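Local coordinates for protein glutathione reductase (Bartonella henselae, PDB 3O0H) that probably catalyses the NADPH-dependent reduction of glutathione disulfide to glutathione, as a two-subunit flavoenzyme carrying FAD, at residues A136-E141 with S319-V324; E141-L146 with G150-A155; D326-I331 with I338-C343. All coordinates share one frame; numbering follows the deposited sequence. Where two conformers were deposited one is given.

Overall arrangement
All three contacts lie in the FAD-binding part of the chain, and they differ in what they join. Contact 2 is a beta hairpin toward the periphery, held mainly by backbone bonds, with an ion pair at its more exposed end. Contact 1 shares Glu-141 and the sheet of strands 136-138 and 143-146 with it, and joins the loop after strand 136-138 to the loop leading into strand 321-323 through one side-chain bond, with a little apolar packing between the strands themselves. Contact 3, nearer the centre of the chain, follows that strand into helix 334-349 and rests on a buried carboxylate. Contacts 1 and 3 both reach FAD, one at the adenine, the other at the ribityl chain and phosphate.

Contact 1 of 3, residues A136-E141 with S319-V324; sequences AVFVDE and SHIWAV. With FAD (flavin-adenine dinucleotide), chain H.
His-320 reaches the backbone oxygen of Glu-141 with its ring nitrogen, and beside it Ile-321 packs on Phe-138, so that an edge strand of the FAD-binding Rossmann-type sheet meets the small antiparallel sheet set against it. The imidazole is swung toward Glu-141 because CG of His-320 sits between the backbone N and the carbonyl carbon (chi1 68°). NE2 of His-320 then donates to Glu-141 O at 2.7 Å. The bond is nearly straight and lies in the ring plane, yet the donor stands well above the carbonyl plane. Histidine suits this place: it presents an N-H at the end of a short, flat side chain, and CB of Glu-141 rests near the same nitrogen while the Glu-141 carboxylate leads away. Ile-321 CG1 lies over one face of the His-320 ring, and the ring of His-142 stacks with it.

Next to this polar link the contact turns apolar. Ile-321 extends CG1 and CD1 (chi2 176°), which gives its terminal methyl the reach to meet the Phe-138 ring obliquely. Ile-160 and Ala-298 also touch Ile-321, and Leu-144 and Leu-295 touch Phe-138, a setting in which a branched aliphatic and a phenyl ring fit well. At the other end of the segment, Ala-136 pairs with adenine through its backbone: its N donates to FAD N1A at 3.1 Å, and FAD N6A returns a bond to Ala-136 O at 2.9 Å.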
loop_
_atom_site.group_PDB
_atom_site.type_symbol
_atom_site.label_atom_id
_atom_site.label_comp_id
_atom_site.label_asym_id
_atom_site.label_seq_id
_atom_site.Cartn_x
_atom_site.Cartn_y
_atom_site.Cartn_z
ATOM N N ALA B 136 -1.658 37.140 17.202
ATOM C CA ALA B 136 -1.680 37.445 18.639
ATOM C C ALA B 136 -0.239 37.360 19.145
ATOM O O ALA B 136 0.500 36.448 18.784
ATOM C CB ALA B 136 -2.522 36.438 19.396
ATOM N N VAL B 137 0.102 38.286 20.035
ATOM C CA VAL B 137 1.376 38.333 20.734
ATOM C C VAL B 137 1.124 38.492 22.227
ATOM O O VAL B 137 0.097 39.029 22.644
ATOM C CB VAL B 137 2.279 39.471 20.217
ATOM C CG1 VAL B 137 2.390 39.424 18.701
ATOM C CG2 VAL B 137 1.791 40.861 20.650
ATOM N N PHE B 138 2.069 38.046 23.046
ATOM C CA PHE B 138 1.948 38.228 24.505
ATOM C C PHE B 138 2.209 39.669 24.890
ATOM O O PHE B 138 3.131 40.313 24.378
ATOM C CB PHE B 138 2.937 37.351 25.285
ATOM C CG PHE B 138 2.644 35.865 25.228
ATOM C CD1 PHE B 138 3.135 35.087 24.206
ATOM C CD2 PHE B 138 1.929 35.249 26.240
ATOM C CE1 PHE B 138 2.880 33.712 24.172
ATOM C CE2 PHE B 138 1.686 33.897 26.233
ATOM C CZ PHE B 138 2.164 33.125 25.205
ATOM N N VAL B 139 1.393 40.155 25.824
ATOM C CA VAL B 139 1.614 41.404 26.523
ATOM C C VAL B 139 2.239 41.126 27.912
ATOM O O VAL B 139 3.092 41.854 28.370
ATOM C CB VAL B 139 0.259 42.122 26.761
ATOM C CG1 VAL B 139 0.424 43.287 27.742
ATOM C CG2 VAL B 139 -0.302 42.594 25.447
ATOM N N ASP B 140 1.737 40.092 28.561
ATOM C CA ASP B 140 2.234 39.556 29.824
ATOM C C ASP B 140 1.827 38.062 29.939
ATOM O O ASP B 140 1.399 37.468 28.975
ATOM C CB ASP B 140 1.768 40.385 31.028
ATOM C CG ASP B 140 0.289 40.273 31.319
ATOM O OD1 ASP B 140 -0.395 39.362 30.814
ATOM O OD2 ASP B 140 -0.203 41.160 32.079
ATOM N N GLU B 141 2.051 37.472 31.109
ATOM C CA GLU B 141 1.797 36.060 31.308
ATOM C C GLU B 141 0.364 35.562 31.007
ATOM O O GLU B 141 0.203 34.384 30.650
ATOM C CB GLU B 141 2.216 35.687 32.720
ATOM C CG GLU B 141 3.676 35.906 32.978
ATOM C CD GLU B 141 4.089 37.272 33.568
ATOM O OE1 GLU B 141 3.381 38.321 33.438
ATOM O OE2 GLU B 141 5.183 37.258 34.164
ATOM N N SER B 319 3.696 27.714 34.383
ATOM C CA SER B 319 2.829 26.567 34.652
ATOM C C SER B 319 1.459 26.595 33.921
ATOM O O SER B 319 0.876 25.562 33.755
ATOM C CB SER B 319 2.658 26.362 36.173
ATOM O OG SER B 319 1.879 27.431 36.746
ATOM N N HIS B 320 0.985 27.759 33.496
ATOM C CA HIS B 320 -0.284 27.899 32.708
ATOM C C HIS B 320 -0.061 28.137 31.206
ATOM O O HIS B 320 -1.010 28.444 30.461
ATOM C CB HIS B 320 -1.142 29.035 33.287
ATOM C CG HIS B 320 -0.544 30.384 33.093
ATOM N ND1 HIS B 320 0.409 30.894 33.953
ATOM C CD2 HIS B 320 -0.728 31.315 32.118
ATOM C CE1 HIS B 320 0.777 32.090 33.515
ATOM N NE2 HIS B 320 0.116 32.358 32.400
ATOM N N ILE B 321 1.185 27.972 30.752
ATOM C CA ILE B 321 1.524 28.114 29.340
ATOM C C ILE B 321 2.098 26.784 28.812
ATOM O O ILE B 321 3.045 26.215 29.405
ATOM C CB ILE B 321 2.478 29.292 29.079
ATOM C CG1 ILE B 321 1.918 30.585 29.682
ATOM C CG2 ILE B 321 2.692 29.512 27.565
ATOM C CD1 ILE B 321 2.860 31.833 29.564
ATOM N N TRP B 322 1.482 26.279 27.736
ATOM C CA TRP B 322 1.861 25.002 27.129
ATOM C C TRP B 322 2.229 25.295 25.698
ATOM O O TRP B 322 2.002 26.405 25.235
ATOM C CB TRP B 322 0.692 24.009 27.181
ATOM C CG TRP B 322 0.375 23.345 28.547
ATOM C CD1 TRP B 322 0.732 22.070 28.941
ATOM C CD2 TRP B 322 -0.418 23.874 29.599
ATOM N NE1 TRP B 322 0.239 21.803 30.168
ATOM C CE2 TRP B 322 -0.473 22.886 30.615
ATOM C CE3 TRP B 322 -1.092 25.076 29.788
ATOM C CZ2 TRP B 322 -1.166 23.065 31.805
ATOM C CZ3 TRP B 322 -1.784 25.263 30.965
ATOM C CH2 TRP B 322 -1.814 24.263 31.978
ATOM N N ALA B 323 2.815 24.322 24.990
ATOM C CA ALA B 323 3.156 24.496 23.552
ATOM C C ALA B 323 3.133 23.119 22.899
ATOM O O ALA B 323 3.462 22.122 23.559
ATOM C CB ALA B 323 4.546 25.151 23.352
ATOM N N VAL B 324 2.753 23.064 21.621
ATOM C CA VAL B 324 2.628 21.822 20.865
ATOM C C VAL B 324 3.168 22.073 19.460
ATOM O O VAL B 324 3.128 23.217 18.967
ATOM C CB VAL B 324 1.142 21.357 20.792
ATOM C CG1 VAL B 324 0.661 20.951 22.177
ATOM C CG2 VAL B 324 0.213 22.454 20.214
HETATM P PA FAD H . 1.340 24.925 11.729
HETATM O O1A FAD H . 2.445 25.479 10.883
HETATM O O2A FAD H . 0.467 23.921 11.026
HETATM O O5B FAD H . 0.408 26.067 12.345
HETATM C C5B FAD H . 0.893 27.260 12.923
HETATM C C4B FAD H . -0.165 28.307 12.640
HETATM O O4B FAD H . 0.019 29.455 13.455
HETATM C C3B FAD H . -0.177 28.801 11.198
HETATM O O3B FAD H . -1.497 28.701 10.654
HETATM C C2B FAD H . 0.255 30.252 11.290
HETATM O O2B FAD H . -0.401 31.041 10.327
HETATM C C1B FAD H . -0.184 30.661 12.655
HETATM N N9A FAD H . 0.585 31.632 13.451
HETATM C C8A FAD H . 1.925 31.634 13.707
HETATM N N7A FAD H . 2.183 32.607 14.593
HETATM C C5A FAD H . 0.997 33.213 14.899
HETATM C C6A FAD H . 0.649 34.195 15.788
HETATM N N6A FAD H . 1.549 34.844 16.543
HETATM N N1A FAD H . -0.670 34.566 15.890
HETATM C C2A FAD H . -1.618 33.916 15.136
HETATM N N3A FAD H . -1.284 32.920 14.280
HETATM C C4A FAD H . 0.007 32.564 14.218
HETATM N N1 FAD H . 4.380 17.090 7.558
HETATM C C2 FAD H . 3.973 15.778 7.426
HETATM O O2 FAD H . 3.678 15.059 8.414
HETATM N N3 FAD H . 3.878 15.245 6.201
HETATM C C4 FAD H . 4.137 15.966 5.048
HETATM O O4 FAD H . 3.975 15.386 3.966
HETATM C C4X FAD H . 4.549 17.293 5.171
HETATM N N5 FAD H . 4.805 18.068 4.073
HETATM C C5X FAD H . 5.172 19.400 4.264
HETATM C C6 FAD H . 5.443 20.160 3.140
HETATM C C7 FAD H . 5.799 21.497 3.263
HETATM C C7M FAD H . 6.072 22.292 1.999
HETATM C C8 FAD H . 5.879 22.072 4.517
HETATM C C8M FAD H . 6.305 23.516 4.681
HETATM C C9 FAD H . 5.635 21.307 5.651
HETATM C C9A FAD H . 5.284 19.959 5.523
HETATM N N10 FAD H . 5.020 19.157 6.620
HETATM C C10 FAD H . 4.637 17.851 6.446
HETATM C "C1'" FAD H . 5.126 19.661 8.006
HETATM C "C2'" FAD H . 3.810 20.082 8.610
HETATM O "O2'" FAD H . 3.271 21.132 7.830
HETATM C "C3'" FAD H . 4.073 20.560 10.013
HETATM O "O3'" FAD H . 4.860 19.661 10.773
HETATM C "C4'" FAD H . 2.772 20.912 10.701
HETATM O "O4'" FAD H . 2.082 21.875 9.900
HETATM C "C5'" FAD H . 3.030 21.514 12.077
HETATM O "O5'" FAD H . 1.781 21.785 12.752
HETATM P P FAD H . 1.800 22.992 13.810
HETATM O O1P FAD H . 0.482 23.036 14.549
HETATM O O2P FAD H . 3.007 22.856 14.712
HETATM O O3P FAD H . 2.080 24.341 13.027
#

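Contact 2 of 3, residues E141-L146 with G150-A155; sequences EHTLEL and GERISA
Strands 143-146 and 152-155 pair as an antiparallel beta hairpin, in which Leu-144 faces Ile-153 across a hydrogen-bonded pair. Leu-144 N donates to Ile-153 O and Ile-153 N to Leu-144 O, each at 2.9 Å. The ladder continues from Leu-146 N to Glu-151 O and, near the turn, from Gly-150 N to Leu-146 O. Gly-150 has positive phi (85°), a conformation that glycine adopts readily. At the other end Ala-155 N binds His-142 O, and the imidazole answers in the reverse direction: ND1 of His-142 donates to Ala-155 O at 2.7 Å, with the oxygen at the ring edge. Phe-25 stacks with this ring.

The ion pair lies on the face carrying Thr-143, Glu-145, Arg-152 and Ser-154. Glu-145 runs out extended, CG opposite the backbone N (chi1 -175°), and crosses the equally extended Arg-152. The guanidinium holds OE2 side-on, NE at 3.1 Å and NH2 at 3.3 Å from Glu-145 OE2, with the two planes only 29° apart.

Leu-144 and Ile-153 turn to the other face, and Leu-146 CD1 comes within 4.3 Å of Ile-153 CG1; Phe-30 packs against both Leu-144 and Ile-153, and Tyr-132 against Ile-153. The chemistry thus implies a two-sided hairpin: aliphatic chains bury against the parallel sheet, while the partly exposed face can carry an ion pair whose two bonds converge on one oxygen.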
loop_
_atom_site.group_PDB
_atom_site.type_symbol
_atom_site.label_atom_id
_atom_site.label_comp_id
_atom_site.label_asym_id
_atom_site.label_seq_id
_atom_site.Cartn_x
_atom_site.Cartn_y
_atom_site.Cartn_z
ATOM N N GLU B 141 2.051 37.472 31.109
ATOM C CA GLU B 141 1.797 36.060 31.308
ATOM C C GLU B 141 0.364 35.562 31.007
ATOM O O GLU B 141 0.203 34.384 30.650
ATOM C CB GLU B 141 2.216 35.687 32.720
ATOM C CG GLU B 141 3.676 35.906 32.978
ATOM C CD GLU B 141 4.089 37.272 33.568
ATOM O OE1 GLU B 141 3.381 38.321 33.438
ATOM O OE2 GLU B 141 5.183 37.258 34.164
ATOM N N HIS B 142 -0.642 36.422 31.127
ATOM C CA HIS B 142 -2.043 36.051 30.911
ATOM C C HIS B 142 -2.771 36.869 29.846
ATOM O O HIS B 142 -3.981 36.689 29.638
ATOM C CB HIS B 142 -2.793 36.215 32.227
ATOM C CG HIS B 142 -2.563 35.091 33.171
ATOM N ND1 HIS B 142 -3.120 33.842 32.978
ATOM C CD2 HIS B 142 -1.841 35.020 34.315
ATOM C CE1 HIS B 142 -2.734 33.047 33.957
ATOM N NE2 HIS B 142 -1.979 33.741 34.793
ATOM N N THR B 143 -2.053 37.709 29.117
ATOM C CA THR B 143 -2.711 38.653 28.231
ATOM C C THR B 143 -2.076 38.655 26.854
ATOM O O THR B 143 -0.851 38.753 26.726
ATOM C CB THR B 143 -2.644 40.091 28.802
ATOM O OG1 THR B 143 -2.985 40.069 30.198
ATOM C CG2 THR B 143 -3.588 41.028 28.041
ATOM N N LEU B 144 -2.928 38.561 25.830
ATOM C CA LEU B 144 -2.494 38.643 24.465
ATOM C C LEU B 144 -3.022 39.911 23.842
ATOM O O LEU B 144 -4.093 40.400 24.247
ATOM C CB LEU B 144 -3.025 37.478 23.667
ATOM C CG LEU B 144 -2.634 36.068 24.089
ATOM C CD1 LEU B 144 -1.127 35.983 24.406
ATOM C CD2 LEU B 144 -3.552 35.516 25.256
ATOM N N GLU B 145 -2.287 40.415 22.853
ATOM C CA GLU B 145 -2.739 41.509 22.041
ATOM C C GLU B 145 -2.914 41.069 20.600
ATOM O O GLU B 145 -2.079 40.342 20.055
ATOM C CB GLU B 145 -1.770 42.679 22.146
ATOM C CG GLU B 145 -2.254 43.925 21.399
ATOM C CD GLU B 145 -1.376 45.167 21.627
ATOM O OE1 GLU B 145 -1.023 45.807 20.649
ATOM O OE2 GLU B 145 -1.089 45.543 22.774
ATOM N N LEU B 146 -4.046 41.456 20.011
ATOM C CA LEU B 146 -4.339 41.142 18.621
ATOM C C LEU B 146 -3.729 42.255 17.787
ATOM O O LEU B 146 -4.093 43.427 17.930
ATOM C CB LEU B 146 -5.861 41.008 18.369
ATOM C CG LEU B 146 -6.575 39.942 19.199
ATOM C CD1 LEU B 146 -8.072 39.936 18.889
ATOM C CD2 LEU B 146 -5.996 38.577 18.976
ATOM N N GLY B 150 -5.334 45.893 18.049
ATOM C CA GLY B 150 -4.810 46.356 19.330
ATOM C C GLY B 150 -5.594 45.831 20.540
ATOM O O GLY B 150 -5.244 46.144 21.661
ATOM N N GLU B 151 -6.651 45.056 20.316
ATOM C CA GLU B 151 -7.480 44.489 21.411
ATOM C C GLU B 151 -6.653 43.553 22.299
ATOM O O GLU B 151 -5.897 42.718 21.800
ATOM C CB GLU B 151 -8.682 43.691 20.858
ATOM C CG GLU B 151 -9.676 43.200 21.958
ATOM C CD GLU B 151 -10.927 42.474 21.406
ATOM O OE1 GLU B 151 -10.959 42.111 20.202
ATOM O OE2 GLU B 151 -11.874 42.249 22.202
ATOM N N ARG B 152 -6.821 43.688 23.605
ATOM C CA ARG B 152 -6.197 42.796 24.567
ATOM C C ARG B 152 -7.215 41.775 25.074
ATOM O O ARG B 152 -8.366 42.117 25.256
ATOM C CB ARG B 152 -5.588 43.634 25.680
ATOM C CG ARG B 152 -4.354 44.321 25.122
ATOM C CD ARG B 152 -3.620 45.128 26.111
ATOM N NE ARG B 152 -2.426 45.719 25.530
ATOM C CZ ARG B 152 -1.474 46.273 26.262
ATOM N NH1 ARG B 152 -1.592 46.299 27.577
ATOM N NH2 ARG B 152 -0.395 46.799 25.695
ATOM N N ILE B 153 -6.814 40.515 25.130
ATOM C CA ILE B 153 -7.648 39.394 25.533
ATOM C C ILE B 153 -6.887 38.681 26.629
ATOM O O ILE B 153 -5.726 38.362 26.450
ATOM C CB ILE B 153 -7.848 38.361 24.365
ATOM C CG1 ILE B 153 -8.450 39.017 23.101
ATOM C CG2 ILE B 153 -8.680 37.155 24.835
ATOM C CD1 ILE B 153 -9.793 39.530 23.304
ATOM N N SER B 154 -7.548 38.362 27.739
ATOM C CA SER B 154 -6.897 37.601 28.786
ATOM C C SER B 154 -7.335 36.149 28.802
ATOM O O SER B 154 -8.445 35.812 28.377
ATOM C CB SER B 154 -7.159 38.209 30.157
ATOM O OG SER B 154 -8.527 38.029 30.500
ATOM N N ALA B 155 -6.482 35.305 29.362
ATOM C CA ALA B 155 -6.747 33.873 29.405
ATOM C C ALA B 155 -6.055 33.197 30.561
ATOM O O ALA B 155 -4.929 33.550 30.938
ATOM C CB ALA B 155 -6.339 33.192 28.066
#

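Contact 3 of 3, residues D326-I331 with I338-C343; sequences DVTGHI and IHDAMC. With FAD (flavin-adenine dinucleotide), chain H.
His-330 bonds to Asp-340 across this contact, and the chain leading up to it first serves the cofactor. Asp-326 opens the segment: its backbone N donates to FAD O2P at 2.9 Å, and OD1 of Asp-326 accepts from the ribityl hydroxyl FAD O3', also at 2.9 Å. Aspartate suits the place because its short carboxylate can take a sugar hydroxyl while the amide beside it serves a phosphate oxygen. Val-327 follows within the same 3-10 turn and is buried, touching Thr-162 and Thr-290. Thr-328 points its CB toward the helix, but its OG1 bonds to Gly-325 O and stays 4.2 Å from Asp-340 OD2. Gly-329 closes the turn, its N bonded to Asp-326 O, and its positive phi (95°) is readily taken up by glycine.

The loop holding this turn links strand 321-323 to helix 334-349 in the FAD-binding domain of the pyridine nucleotide-disulphide oxidoreductases, and the helix carries Asp-340.

His-330 comes next, its ring held from both nitrogens. ND1 of His-330 donates to Ile-331 O at 2.7 Å, from above that carbonyl plane, which helps to fix the ring's rotation. NE2 of His-330 then meets Asp-340 OD2 at 2.5 Å in a nearly straight bond, on the syn side of the carboxylate, with the ring and carboxylate planes 66° apart. Asp-340 turns to the histidine with CG opposite its carbonyl carbon (chi1 -75°). Its OD2 also accepts from Gly-325 N, and OD1 is bonded to Tyr-358 OH, so both oxygens of this buried acid have partners.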
loop_
_atom_site.group_PDB
_atom_site.type_symbol
_atom_site.label_atom_id
_atom_site.label_comp_id
_atom_site.label_asym_id
_atom_site.label_seq_id
_atom_site.Cartn_x
_atom_site.Cartn_y
_atom_site.Cartn_z
ATOM N N ASP B 326 5.518 22.028 15.873
ATOM C CA ASP B 326 6.844 22.378 15.340
ATOM C C ASP B 326 7.543 23.377 16.249
ATOM O O ASP B 326 8.780 23.335 16.414
ATOM C CB ASP B 326 6.732 22.991 13.927
ATOM C CG ASP B 326 6.332 22.001 12.847
ATOM O OD1 ASP B 326 6.124 20.801 13.126
ATOM O OD2 ASP B 326 6.213 22.469 11.664
ATOM N N VAL B 327 6.763 24.249 16.909
ATOM C CA VAL B 327 7.373 25.302 17.712
ATOM C C VAL B 327 8.215 24.767 18.906
ATOM O O VAL B 327 9.083 25.468 19.442
ATOM C CB VAL B 327 6.286 26.311 18.216
ATOM C CG1 VAL B 327 5.428 25.705 19.408
ATOM C CG2 VAL B 327 6.964 27.645 18.617
ATOM N N THR B 328 8.000 23.508 19.287
ATOM C CA THR B 328 8.662 22.915 20.425
ATOM C C THR B 328 9.982 22.289 20.027
ATOM O O THR B 328 10.714 21.790 20.883
ATOM C CB THR B 328 7.764 21.848 21.128
ATOM O OG1 THR B 328 7.605 20.700 20.278
ATOM C CG2 THR B 328 6.381 22.438 21.480
ATOM N N GLY B 329 10.308 22.291 18.726
ATOM C CA GLY B 329 11.647 21.907 18.323
ATOM C C GLY B 329 11.852 20.455 17.928
ATOM O O GLY B 329 12.942 20.070 17.513
ATOM N N HIS B 330 10.832 19.635 18.084
ATOM C CA HIS B 330 10.965 18.234 17.643
ATOM C C HIS B 330 10.720 18.115 16.138
ATOM O O HIS B 330 10.513 19.110 15.453
ATOM C CB HIS B 330 10.035 17.323 18.413
ATOM C CG HIS B 330 8.584 17.661 18.268
ATOM N ND1 HIS B 330 7.962 17.741 17.040
ATOM C CD2 HIS B 330 7.623 17.863 19.194
ATOM C CE1 HIS B 330 6.681 18.015 17.220
ATOM N NE2 HIS B 330 6.445 18.084 18.517
ATOM N N ILE B 331 10.779 16.877 15.631
ATOM C CA ILE B 331 10.615 16.612 14.187
ATOM C C ILE B 331 9.331 17.285 13.715
ATOM O O ILE B 331 8.290 17.246 14.392
ATOM C CB ILE B 331 10.623 15.059 13.905
ATOM C CG1 ILE B 331 10.665 14.747 12.402
ATOM C CG2 ILE B 331 9.457 14.363 14.571
ATOM C CD1 ILE B 331 11.120 13.326 12.110
ATOM N N ILE B 338 -0.404 16.830 16.035
ATOM C CA ILE B 338 -1.733 16.338 16.492
ATOM C C ILE B 338 -1.571 15.527 17.802
ATOM O O ILE B 338 -2.349 15.703 18.769
ATOM C CB ILE B 338 -2.464 15.521 15.342
ATOM C CG1 ILE B 338 -2.810 16.486 14.167
ATOM C CG2 ILE B 338 -3.718 14.785 15.905
ATOM C CD1 ILE B 338 -3.237 15.828 12.814
ATOM N N HIS B 339 -0.612 14.597 17.804
ATOM C CA HIS B 339 -0.251 13.791 18.979
ATOM C C HIS B 339 0.031 14.682 20.194
ATOM O O HIS B 339 -0.522 14.460 21.308
ATOM C CB HIS B 339 1.007 12.974 18.635
ATOM C CG HIS B 339 1.516 12.096 19.751
ATOM N ND1 HIS B 339 0.858 10.954 20.159
ATOM C CD2 HIS B 339 2.630 12.181 20.523
ATOM C CE1 HIS B 339 1.530 10.390 21.153
ATOM N NE2 HIS B 339 2.605 11.115 21.398
ATOM N N ASP B 340 0.888 15.686 19.980
ATOM C CA ASP B 340 1.192 16.696 21.032
ATOM C C ASP B 340 -0.115 17.313 21.582
ATOM O O ASP B 340 -0.289 17.447 22.790
ATOM C CB ASP B 340 2.034 17.832 20.481
ATOM C CG ASP B 340 3.521 17.478 20.250
ATOM O OD1 ASP B 340 3.984 16.399 20.620
ATOM O OD2 ASP B 340 4.228 18.350 19.689
ATOM N N ALA B 341 -1.022 17.707 20.678
ATOM C CA ALA B 341 -2.287 18.349 21.065
ATOM C C ALA B 341 -3.124 17.443 21.920
ATOM O O ALA B 341 -3.697 17.885 22.925
ATOM C CB ALA B 341 -3.098 18.850 19.815
ATOM N N MET B 342 -3.175 16.158 21.553
ATOM C CA MET B 342 -3.934 15.199 22.335
ATOM C C MET B 342 -3.329 15.057 23.720
ATOM O O MET B 342 -4.060 14.943 24.707
ATOM C CB MET B 342 -3.990 13.817 21.666
ATOM C CG MET B 342 -4.532 13.804 20.200
ATOM S SD MET B 342 -6.261 14.250 20.117
ATOM C CE MET B 342 -7.016 12.635 20.509
ATOM N N CYS B 343 -2.003 15.017 23.782
ATOM C CA CYS B 343 -1.310 14.927 25.069
ATOM C C CYS B 343 -1.596 16.160 25.915
ATOM O O CYS B 343 -1.835 16.061 27.125
ATOM C CB CYS B 343 0.199 14.752 24.849
ATOM S SG CYS B 343 0.603 13.150 24.140
HETATM P PA FAD H . 1.340 24.925 11.729
HETATM O O1A FAD H . 2.445 25.479 10.883
HETATM O O2A FAD H . 0.467 23.921 11.026
HETATM O O5B FAD H . 0.408 26.067 12.345
HETATM C C5B FAD H . 0.893 27.260 12.923
HETATM C C4B FAD H . -0.165 28.307 12.640
HETATM O O4B FAD H . 0.019 29.455 13.455
HETATM C C3B FAD H . -0.177 28.801 11.198
HETATM O O3B FAD H . -1.497 28.701 10.654
HETATM C C2B FAD H . 0.255 30.252 11.290
HETATM O O2B FAD H . -0.401 31.041 10.327
HETATM C C1B FAD H . -0.184 30.661 12.655
HETATM N N9A FAD H . 0.585 31.632 13.451
HETATM C C8A FAD H . 1.925 31.634 13.707
HETATM N N7A FAD H . 2.183 32.607 14.593
HETATM C C5A FAD H . 0.997 33.213 14.899
HETATM C C6A FAD H . 0.649 34.195 15.788
HETATM N N6A FAD H . 1.549 34.844 16.543
HETATM N N1A FAD H . -0.670 34.566 15.890
HETATM C C2A FAD H . -1.618 33.916 15.136
HETATM N N3A FAD H . -1.284 32.920 14.280
HETATM C C4A FAD H . 0.007 32.564 14.218
HETATM N N1 FAD H . 4.380 17.090 7.558
HETATM C C2 FAD H . 3.973 15.778 7.426
HETATM O O2 FAD H . 3.678 15.059 8.414
HETATM N N3 FAD H . 3.878 15.245 6.201
HETATM C C4 FAD H . 4.137 15.966 5.048
HETATM O O4 FAD H . 3.975 15.386 3.966
HETATM C C4X FAD H . 4.549 17.293 5.171
HETATM N N5 FAD H . 4.805 18.068 4.073
HETATM C C5X FAD H . 5.172 19.400 4.264
HETATM C C6 FAD H . 5.443 20.160 3.140
HETATM C C7 FAD H . 5.799 21.497 3.263
HETATM C C7M FAD H . 6.072 22.292 1.999
HETATM C C8 FAD H . 5.879 22.072 4.517
HETATM C C8M FAD H . 6.305 23.516 4.681
HETATM C C9 FAD H . 5.635 21.307 5.651
HETATM C C9A FAD H . 5.284 19.959 5.523
HETATM N N10 FAD H . 5.020 19.157 6.620
HETATM C C10 FAD H . 4.637 17.851 6.446
HETATM C "C1'" FAD H . 5.126 19.661 8.006
HETATM C "C2'" FAD H . 3.810 20.082 8.610
HETATM O "O2'" FAD H . 3.271 21.132 7.830
HETATM C "C3'" FAD H . 4.073 20.560 10.013
HETATM O "O3'" FAD H . 4.860 19.661 10.773
HETATM C "C4'" FAD H . 2.772 20.912 10.701
HETATM O "O4'" FAD H . 2.082 21.875 9.900
HETATM C "C5'" FAD H . 3.030 21.514 12.077
HETATM O "O5'" FAD H . 1.781 21.785 12.752
HETATM P P FAD H . 1.800 22.992 13.810
HETATM O O1P FAD H . 0.482 23.036 14.549
HETATM O O2P FAD H . 3.007 22.856 14.712
HETATM O O3P FAD H . 2.080 24.341 13.027
#